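Copper-sensitive operon repressor (CsoR) (Geobacillus thermodenitrificans, PDB 4M1P) binds copper(I) and probably represses copper-responsive genes, with metal binding thought to release it from its operator DNA. Local coordinates at residues E23-R28 and R64-Q69; E33-G38 and I56-A61; Q69-H74 and M96-Q101. The protein carries 1 engineered substitution. All blocks are in the same frame, centred on the assembly; numbering follows the deposited sequence.

Contact 1: E23-R28 and R64-Q69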
loop_
_atom_site.group_PDB
_atom_site.type_symbol
_atom_site.label_atom_id
_atom_site.label_comp_id
_atom_site.label_asym_id
_atom_site.label_seq_id
_atom_site.Cartn_x
_atom_site.Cartn_y
_atom_site.Cartn_z
ATOM N N GLU A 23 18.553 -21.343 -3.643
ATOM C CA GLU A 23 18.728 -21.636 -2.220
ATOM C C GLU A 23 18.277 -20.487 -1.315
ATOM O O GLU A 23 17.556 -20.708 -0.342
ATOM C CB GLU A 23 20.192 -21.983 -1.926
ATOM C CG GLU A 23 20.444 -22.531 -0.526
ATOM C CD GLU A 23 21.900 -22.911 -0.297
ATOM O OE1 GLU A 23 22.755 -22.001 -0.251
ATOM O OE2 GLU A 23 22.194 -24.120 -0.167
ATOM N N ASN A 24 18.699 -19.266 -1.640
ATOM C CA ASN A 24 18.396 -18.101 -0.810
ATOM C C ASN A 24 16.910 -17.773 -0.770
ATOM O O ASN A 24 16.313 -17.687 0.305
ATOM C CB ASN A 24 19.185 -16.878 -1.279
ATOM C CG ASN A 24 20.683 -17.107 -1.251
ATOM O OD1 ASN A 24 21.380 -16.845 -2.230
ATOM N ND2 ASN A 24 21.185 -17.604 -0.124
ATOM N N ILE A 25 16.328 -17.575 -1.948
ATOM C CA ILE A 25 14.892 -17.376 -2.085
ATOM C C ILE A 25 14.135 -18.459 -1.335
ATOM O O ILE A 25 13.175 -18.175 -0.621
ATOM C CB ILE A 25 14.466 -17.438 -3.560
ATOM C CG1 ILE A 25 15.208 -16.389 -4.382
ATOM C CG2 ILE A 25 12.966 -17.253 -3.695
ATOM C CD1 ILE A 25 15.106 -16.623 -5.869
ATOM N N MET A 26 14.588 -19.700 -1.494
ATOM C CA MET A 26 13.926 -20.858 -0.903
ATOM C C MET A 26 13.808 -20.759 0.616
ATOM O O MET A 26 12.763 -21.079 1.189
ATOM C CB MET A 26 14.678 -22.134 -1.270
ATOM C CG MET A 26 13.806 -23.357 -1.301
ATOM S SD MET A 26 12.460 -23.169 -2.484
ATOM C CE MET A 26 11.515 -24.631 -2.071
ATOM N N LYS A 27 14.885 -20.328 1.262
ATOM C CA LYS A 27 14.878 -20.163 2.707
ATOM C C LYS A 27 13.806 -19.153 3.082
ATOM O O LYS A 27 12.982 -19.397 3.969
ATOM C CB LYS A 27 16.247 -19.695 3.201
ATOM N N ARG A 28 13.815 -18.028 2.375
ATOM C CA ARG A 28 12.851 -16.953 2.591
ATOM C C ARG A 28 11.405 -17.422 2.446
ATOM O O ARG A 28 10.543 -17.039 3.232
ATOM C CB ARG A 28 13.147 -15.792 1.648
ATOM C CG ARG A 28 14.500 -15.136 1.910
ATOM C CD ARG A 28 14.811 -14.042 0.899
ATOM N NE ARG A 28 15.851 -13.133 1.377
ATOM C CZ ARG A 28 15.607 -12.013 2.052
ATOM N NH1 ARG A 28 14.356 -11.665 2.330
ATOM N NH2 ARG A 28 16.607 -11.239 2.454
ATOM N N ARG A 64 6.624 -8.807 0.598
ATOM C CA ARG A 64 7.044 -7.617 -0.134
ATOM C C ARG A 64 8.548 -7.664 -0.375
ATOM O O ARG A 64 9.030 -7.317 -1.457
ATOM C CB ARG A 64 6.687 -6.348 0.635
ATOM C CG ARG A 64 5.308 -5.802 0.336
ATOM C CD ARG A 64 5.106 -4.423 0.963
ATOM N NE ARG A 64 5.077 -4.464 2.425
ATOM C CZ ARG A 64 3.981 -4.699 3.145
ATOM N NH1 ARG A 64 2.820 -4.930 2.538
ATOM N NH2 ARG A 64 4.044 -4.714 4.471
ATOM N N GLN A 65 9.282 -8.112 0.639
ATOM C CA GLN A 65 10.734 -8.178 0.573
ATOM C C GLN A 65 11.179 -9.150 -0.518
ATOM O O GLN A 65 11.934 -8.780 -1.414
ATOM C CB GLN A 65 11.307 -8.585 1.933
ATOM C CG GLN A 65 12.778 -8.244 2.135
ATOM C CD GLN A 65 13.252 -8.545 3.548
ATOM O OE1 GLN A 65 14.437 -8.787 3.785
ATOM N NE2 GLN A 65 12.321 -8.530 4.498
ATOM N N VAL A 66 10.707 -10.387 -0.455
ATOM C CA VAL A 66 11.103 -11.358 -1.465
ATOM C C VAL A 66 10.577 -10.964 -2.853
ATOM O O VAL A 66 11.253 -11.166 -3.856
ATOM C CB VAL A 66 10.712 -12.808 -1.071
ATOM C CG1 VAL A 66 9.210 -13.007 -1.136
ATOM C CG2 VAL A 66 11.412 -13.806 -1.962
ATOM N N GLY A 67 9.392 -10.365 -2.904
ATOM C CA GLY A 67 8.818 -9.921 -4.163
ATOM C C GLY A 67 9.625 -8.818 -4.829
ATOM O O GLY A 67 9.898 -8.866 -6.035
ATOM N N MET A 68 10.004 -7.816 -4.043
ATOM C CA MET A 68 10.830 -6.729 -4.548
ATOM C C MET A 68 12.167 -7.275 -5.033
ATOM O O MET A 68 12.689 -6.842 -6.061
ATOM C CB MET A 68 11.053 -5.683 -3.459
ATOM C CG MET A 68 11.843 -4.456 -3.902
ATOM S SD MET A 68 10.988 -3.496 -5.174
ATOM C CE MET A 68 9.361 -3.369 -4.435
ATOM N N GLN A 69 12.709 -8.241 -4.300
ATOM C CA GLN A 69 13.996 -8.813 -4.651
ATOM C C GLN A 69 13.914 -9.465 -6.020
ATOM O O GLN A 69 14.795 -9.277 -6.860
ATOM C CB GLN A 69 14.440 -9.833 -3.604
#

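Contact 2: E33-G38 and I56-A61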
loop_
_atom_site.group_PDB
_atom_site.type_symbol
_atom_site.label_atom_id
_atom_site.label_comp_id
_atom_site.label_asym_id
_atom_site.label_seq_id
_atom_site.Cartn_x
_atom_site.Cartn_y
_atom_site.Cartn_z
ATOM N N GLU A 33 6.638 -19.826 4.789
ATOM C CA GLU A 33 5.760 -20.992 4.940
ATOM C C GLU A 33 5.562 -21.307 6.422
ATOM O O GLU A 33 4.442 -21.580 6.870
ATOM C CB GLU A 33 6.311 -22.231 4.199
ATOM C CG GLU A 33 5.398 -23.463 4.314
ATOM C CD GLU A 33 6.027 -24.778 3.830
ATOM O OE1 GLU A 33 6.992 -24.743 3.040
ATOM O OE2 GLU A 33 5.536 -25.853 4.243
ATOM N N GLY A 34 6.654 -21.263 7.180
ATOM C CA GLY A 34 6.589 -21.498 8.612
ATOM C C GLY A 34 5.657 -20.510 9.288
ATOM O O GLY A 34 4.743 -20.909 10.022
ATOM N N GLN A 35 5.891 -19.222 9.027
ATOM C CA GLN A 35 5.052 -18.156 9.550
ATOM C C GLN A 35 3.587 -18.458 9.268
ATOM O O GLN A 35 2.743 -18.373 10.164
ATOM C CB GLN A 35 5.449 -16.815 8.933
ATOM C CG GLN A 35 6.860 -16.356 9.278
ATOM C CD GLN A 35 7.243 -15.063 8.588
ATOM O OE1 GLN A 35 7.258 -14.980 7.362
ATOM N NE2 GLN A 35 7.556 -14.042 9.378
ATOM N N VAL A 36 3.292 -18.843 8.030
ATOM C CA VAL A 36 1.923 -19.177 7.640
ATOM C C VAL A 36 1.331 -20.330 8.469
ATOM O O VAL A 36 0.166 -20.276 8.880
ATOM C CB VAL A 36 1.812 -19.468 6.127
ATOM C CG1 VAL A 36 0.407 -19.903 5.764
ATOM C CG2 VAL A 36 2.185 -18.229 5.327
ATOM N N ARG A 37 2.122 -21.363 8.732
ATOM C CA ARG A 37 1.630 -22.462 9.561
ATOM C C ARG A 37 1.629 -22.070 11.034
ATOM O O ARG A 37 0.784 -22.527 11.806
ATOM C CB ARG A 37 2.439 -23.739 9.323
ATOM C CG ARG A 37 2.275 -24.270 7.911
ATOM C CD ARG A 37 3.206 -25.408 7.614
ATOM N NE ARG A 37 3.026 -26.521 8.532
ATOM C CZ ARG A 37 3.628 -27.693 8.384
ATOM N NH1 ARG A 37 4.430 -27.883 7.351
ATOM N NH2 ARG A 37 3.424 -28.671 9.257
ATOM N N GLY A 38 2.572 -21.218 11.421
ATOM C CA GLY A 38 2.555 -20.659 12.759
ATOM C C GLY A 38 1.209 -19.996 12.985
ATOM O O GLY A 38 0.564 -20.210 14.013
ATOM N N ILE A 56 0.534 -11.782 10.827
ATOM C CA ILE A 56 0.136 -11.580 9.442
ATOM C C ILE A 56 0.867 -10.377 8.860
ATOM O O ILE A 56 1.318 -10.409 7.716
ATOM C CB ILE A 56 -1.382 -11.419 9.295
ATOM C CG1 ILE A 56 -2.073 -12.763 9.553
ATOM C CG2 ILE A 56 -1.737 -10.898 7.908
ATOM C CD1 ILE A 56 -3.543 -12.763 9.259
ATOM N N SER A 57 1.002 -9.324 9.656
ATOM C CA SER A 57 1.735 -8.149 9.217
ATOM C C SER A 57 3.180 -8.517 8.907
ATOM O O SER A 57 3.752 -8.058 7.913
ATOM C CB SER A 57 1.687 -7.055 10.276
ATOM O OG SER A 57 2.444 -5.944 9.845
ATOM N N ALA A 58 3.762 -9.358 9.758
ATOM C CA ALA A 58 5.105 -9.870 9.522
ATOM C C ALA A 58 5.175 -10.571 8.165
ATOM O O ALA A 58 6.037 -10.253 7.348
ATOM C CB ALA A 58 5.523 -10.815 10.633
ATOM N N ILE A 59 4.259 -11.510 7.930
ATOM C CA ILE A 59 4.234 -12.262 6.678
ATOM C C ILE A 59 4.166 -11.367 5.440
ATOM O O ILE A 59 5.014 -11.480 4.556
ATOM C CB ILE A 59 3.093 -13.283 6.648
ATOM C CG1 ILE A 59 3.218 -14.228 7.837
ATOM C CG2 ILE A 59 3.137 -14.081 5.359
ATOM C CD1 ILE A 59 2.080 -15.208 7.971
ATOM N N GLN A 60 3.168 -10.488 5.377
ATOM C CA GLN A 60 3.045 -9.527 4.276
ATOM C C GLN A 60 4.345 -8.751 4.047
ATOM O O GLN A 60 4.760 -8.529 2.911
ATOM C CB GLN A 60 1.906 -8.547 4.541
ATOM C CG GLN A 60 0.522 -9.146 4.426
ATOM C CD GLN A 60 -0.554 -8.125 4.719
ATOM O OE1 GLN A 60 -0.335 -7.176 5.474
ATOM N NE2 GLN A 60 -1.723 -8.304 4.116
ATOM N N ALA A 61 4.978 -8.349 5.140
ATOM C CA ALA A 61 6.264 -7.668 5.076
ATOM C C ALA A 61 7.321 -8.548 4.412
ATOM O O ALA A 61 8.043 -8.095 3.527
ATOM C CB ALA A 61 6.714 -7.263 6.470
#

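Contact 3: Q69-H74 and M96-Q101. With CU1 (copper (I) ion), chain B.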
loop_
_atom_site.group_PDB
_atom_site.type_symbol
_atom_site.label_atom_id
_atom_site.label_comp_id
_atom_site.label_asym_id
_atom_site.label_seq_id
_atom_site.Cartn_x
_atom_site.Cartn_y
_atom_site.Cartn_z
ATOM N N GLN A 69 12.709 -8.241 -4.300
ATOM C CA GLN A 69 13.996 -8.813 -4.651
ATOM C C GLN A 69 13.914 -9.465 -6.020
ATOM O O GLN A 69 14.795 -9.277 -6.860
ATOM C CB GLN A 69 14.440 -9.833 -3.604
ATOM N N LEU A 70 12.843 -10.218 -6.248
ATOM C CA LEU A 70 12.655 -10.901 -7.519
ATOM C C LEU A 70 12.417 -9.885 -8.621
ATOM O O LEU A 70 12.839 -10.079 -9.759
ATOM C CB LEU A 70 11.480 -11.874 -7.445
ATOM C CG LEU A 70 11.574 -12.977 -6.392
ATOM C CD1 LEU A 70 10.586 -14.083 -6.691
ATOM C CD2 LEU A 70 12.984 -13.537 -6.311
ATOM N N LEU A 71 11.744 -8.795 -8.275
ATOM C CA LEU A 71 11.458 -7.746 -9.241
ATOM C C LEU A 71 12.757 -7.116 -9.729
ATOM O O LEU A 71 12.988 -6.990 -10.938
ATOM C CB LEU A 71 10.572 -6.679 -8.604
ATOM C CG LEU A 71 9.942 -5.652 -9.535
ATOM C CD1 LEU A 71 9.177 -6.360 -10.620
ATOM C CD2 LEU A 71 9.013 -4.783 -8.744
ATOM N N GLU A 72 13.603 -6.730 -8.777
ATOM C CA GLU A 72 14.877 -6.101 -9.092
ATOM C C GLU A 72 15.769 -7.054 -9.874
ATOM O O GLU A 72 16.389 -6.665 -10.862
ATOM C CB GLU A 72 15.588 -5.643 -7.818
ATOM C CG GLU A 72 14.863 -4.542 -7.050
ATOM C CD GLU A 72 15.680 -4.017 -5.880
ATOM O OE1 GLU A 72 15.388 -4.402 -4.730
ATOM O OE2 GLU A 72 16.613 -3.215 -6.112
ATOM N N ARG A 73 15.825 -8.302 -9.430
ATOM C CA ARG A 73 16.630 -9.303 -10.106
ATOM C C ARG A 73 16.196 -9.398 -11.564
ATOM O O ARG A 73 17.029 -9.320 -12.468
ATOM C CB ARG A 73 16.505 -10.659 -9.408
ATOM C CG ARG A 73 17.629 -11.635 -9.703
ATOM C CD ARG A 73 17.425 -12.351 -11.031
ATOM N NE ARG A 73 18.228 -13.565 -11.120
ATOM C CZ ARG A 73 18.188 -14.408 -12.144
ATOM N NH1 ARG A 73 17.388 -14.163 -13.174
ATOM N NH2 ARG A 73 18.948 -15.495 -12.139
ATOM N N HIS A 74 14.894 -9.539 -11.792
ATOM C CA HIS A 74 14.383 -9.701 -13.151
ATOM C C HIS A 74 14.723 -8.489 -14.015
ATOM O O HIS A 74 15.134 -8.632 -15.166
ATOM C CB HIS A 74 12.871 -9.937 -13.131
ATOM C CG HIS A 74 12.280 -10.196 -14.481
ATOM N ND1 HIS A 74 12.608 -11.293 -15.248
ATOM C CD2 HIS A 74 11.371 -9.495 -15.208
ATOM C CE1 HIS A 74 11.938 -11.261 -16.378
ATOM N NE2 HIS A 74 11.174 -10.173 -16.381
ATOM N N MET A 96 5.784 -3.921 -16.890
ATOM C CA MET A 96 4.763 -2.946 -16.537
ATOM C C MET A 96 3.462 -3.617 -16.109
ATOM O O MET A 96 2.760 -3.116 -15.229
ATOM C CB MET A 96 4.512 -1.968 -17.683
ATOM C CG MET A 96 5.647 -0.984 -17.894
ATOM S SD MET A 96 6.142 -0.173 -16.352
ATOM C CE MET A 96 4.660 0.769 -15.985
ATOM N N ASP A 97 3.146 -4.755 -16.718
ATOM C CA ASP A 97 1.934 -5.477 -16.351
ATOM C C ASP A 97 1.962 -5.967 -14.904
ATOM O O ASP A 97 0.971 -5.825 -14.190
ATOM C CB ASP A 97 1.650 -6.625 -17.322
ATOM C CG ASP A 97 0.972 -6.151 -18.597
ATOM O OD1 ASP A 97 0.236 -5.139 -18.535
ATOM O OD2 ASP A 97 1.176 -6.785 -19.658
ATOM N N VAL A 98 3.086 -6.528 -14.460
ATOM C CA VAL A 98 3.168 -7.000 -13.080
ATOM C C VAL A 98 3.200 -5.846 -12.081
ATOM O O VAL A 98 2.716 -5.986 -10.961
ATOM C CB VAL A 98 4.345 -7.988 -12.824
ATOM C CG1 VAL A 98 4.245 -9.172 -13.748
ATOM C CG2 VAL A 98 5.687 -7.309 -12.979
ATOM N N ILE A 99 3.759 -4.707 -12.484
ATOM C CA ILE A 99 3.725 -3.511 -11.644
ATOM C C ILE A 99 2.273 -3.086 -11.384
ATOM O O ILE A 99 1.864 -2.904 -10.234
ATOM C CB ILE A 99 4.517 -2.348 -12.273
ATOM C CG1 ILE A 99 6.004 -2.692 -12.355
ATOM C CG2 ILE A 99 4.310 -1.071 -11.487
ATOM C CD1 ILE A 99 6.590 -3.209 -11.056
ATOM N N LYS A 100 1.498 -2.949 -12.458
ATOM C CA LYS A 100 0.075 -2.631 -12.351
ATOM C C LYS A 100 -0.694 -3.706 -11.577
ATOM O O LYS A 100 -1.675 -3.406 -10.897
ATOM C CB LYS A 100 -0.540 -2.435 -13.741
ATOM N N GLN A 101 -0.249 -4.953 -11.682
ATOM C CA GLN A 101 -0.872 -6.054 -10.954
ATOM C C GLN A 101 -0.666 -5.892 -9.451
ATOM O O GLN A 101 -1.592 -6.088 -8.665
ATOM C CB GLN A 101 -0.305 -7.396 -11.425
ATOM C CG GLN A 101 -0.878 -8.615 -10.701
ATOM C CD GLN A 101 -2.323 -8.902 -11.078
ATOM O OE1 GLN A 101 -2.687 -8.872 -12.254
ATOM N NE2 GLN A 101 -3.153 -9.188 -10.078
HETATM CU CU CU1 B . 13.933 -12.838 -14.668
#

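Contact 1: E23-R28 and R64-Q69
Arg-28 and Val-66 mark the closest backbone approach of two helical segments, with their CA atoms 7.1 Å apart. Segments 23-28 and 64-69 run nearly antiparallel, with an angle of 158° between their directions. Their axes come no nearer than 10.9 Å. That spacing is wide, so side chains must reach to meet, and few do.

The apolar part of the contact centres on Val-66. Its CG2 lies anti to the backbone N and is the branch that faces the other helix. Ile-25 meets it with its own branch methyl, CG2, at 4.2 Å. The two side chains cross at about a right angle and touch through these methyl groups. Val-66 CG2 also lies 4.4 Å from Arg-28 CD, a looser approach to the aliphatic part of the arginine.

The polar part lies on the more exposed side. Arg-28 extends from CG to NE and carries its guanidinium across to Gln-65. Gln-65 is likewise extended beyond CG. NH1 of Arg-28 gives a weak hydrogen bond to OE1 of Gln-65, 3.2 Å long and fairly straight at 162°. The amide oxygen sits at the edge of the guanidinium, near its plane, but the amide plane itself is turned by 69°.

The contact joins helix 19-44 to helix 49-85, two helices of the all-helical CsoR fold. The second subunit packs here too, with its Val-43 on Ile-25 and its Glu-44 on Met-26. On helix 49-85, Met-68 packs on Ala-103 of the third subunit.

Contact 2: E33-G38 and I56-A61
Gln-35 and Ile-59 carry this contact, CB of the glutamine lying 3.6 Å from CG1 of the isoleucine. It is an antiparallel helix pair within the four-helix bundle of a CsoR dimer, to which each subunit gives helix 19-44 and helix 49-85. The two side chains slide past each other in opposite directions. The amide end of Gln-35 lies alongside the base of Ile-59, and its NE2 comes 4.0 Å from CB of Ala-58. An alanine here in place of Gln-35 would probably give up the reach to Ala-58 and leave Ile-59 CG1 with less cover along the glutamine chain.

Ile-59 holds CG1 beside its backbone N and anti to its carbonyl carbon (chi1 -57°). With the chain extended beyond, this brings Ile-59 CD1 to 4.0 Å from Val-36 CG2, where the side chains cross at about a right angle.

The axes of the short segments approach to 9.9 Å at 160°. Ile-32 and Val-39 of helix 19-44 also touch Ile-59, so it meets that helix at several positions along its length. Leu-63 of the second subunit adds to the apolar surround of Ile-59. Beyond this shell, Glu-33 joins the dimer partner, its OE1 hydrogen-bonded to NE2 of Gln-40 of the second subunit. At the centre, Ile-59 CD1 rests against the backbone of helix 19-44, 3.8 Å from Val-36 N.

Contact 3: Q69-H74 and M96-Q101
Leu-71 and Ile-99 form the closest backbone pair of helical segments 69-74 and 96-101, yet their CA atoms are 9.1 Å apart. At this separation only the outer parts of a few side chains meet. Leu-71 reaches over from segment 69-74. Its CG is anti to the backbone N (chi1 -168°), which carries the two methyl groups out toward the other helix. Leu-71 CD2 meets Ile-99 CD1 at 3.7 Å, methyl against methyl, and the side chains cross at about a right angle. The CB of Ile-99 is not aimed at the partner helix, but its chain bends so that CD1 comes closer. The other methyl of Leu-71, CD1, lies 4.3 Å from CG2 of Val-98. Leu-71 is therefore covered by two successive residues of helix 88-103. No hydrogen bond crosses between the segments, and the contact is apolar and buried.

The packing places the third helix of the CsoR fold, 88-103, against the long helix 49-85, next to the copper site. One turn on from Leu-71, His-74 turns to a different side and binds copper(I) through ND1 at 2.1 Å. Cys-78, four residues further along the same helix, and Cys-49 of the second subunit supply the two sulfur ligands. The site thus bridges two chains. Tyr-48 of the second subunit meets the His-74 ring with the planes nearly perpendicular.

Arg-73 runs beside the site, its NH1 4.0 Å from the copper, with no metal bond. Its guanidinium is held by a salt bridge to Glu-21 and a hydrogen bond to Ile-15 O, which ties helix 49-85 to the N-terminal part of the chain. Ile-50 of the second subunit packs on both His-74 and Val-98. Met-96 of the third subunit packs on Leu-71.

From the N terminus, helix 19-44 enters contact 1 with 23-28 and then contact 2 with 33-38. The chain turns back into helix 49-85, whose segment 56-61 closes the shorter loop of contact 2. Segment 64-69 then closes the longer loop of contact 1, so contact 2 is nested inside it. Both join the same antiparallel helix pair, with centres about 13 Å apart. Contact 3 follows in series. It starts at Gln-69, shared with contact 1, and closes when helix 88-103 returns to helix 49-85. Ile-25 CD1 also touches Leu-70 CD2 at 3.8 Å, linking contacts 1 and 3. Contacts 2 and 3 do not touch.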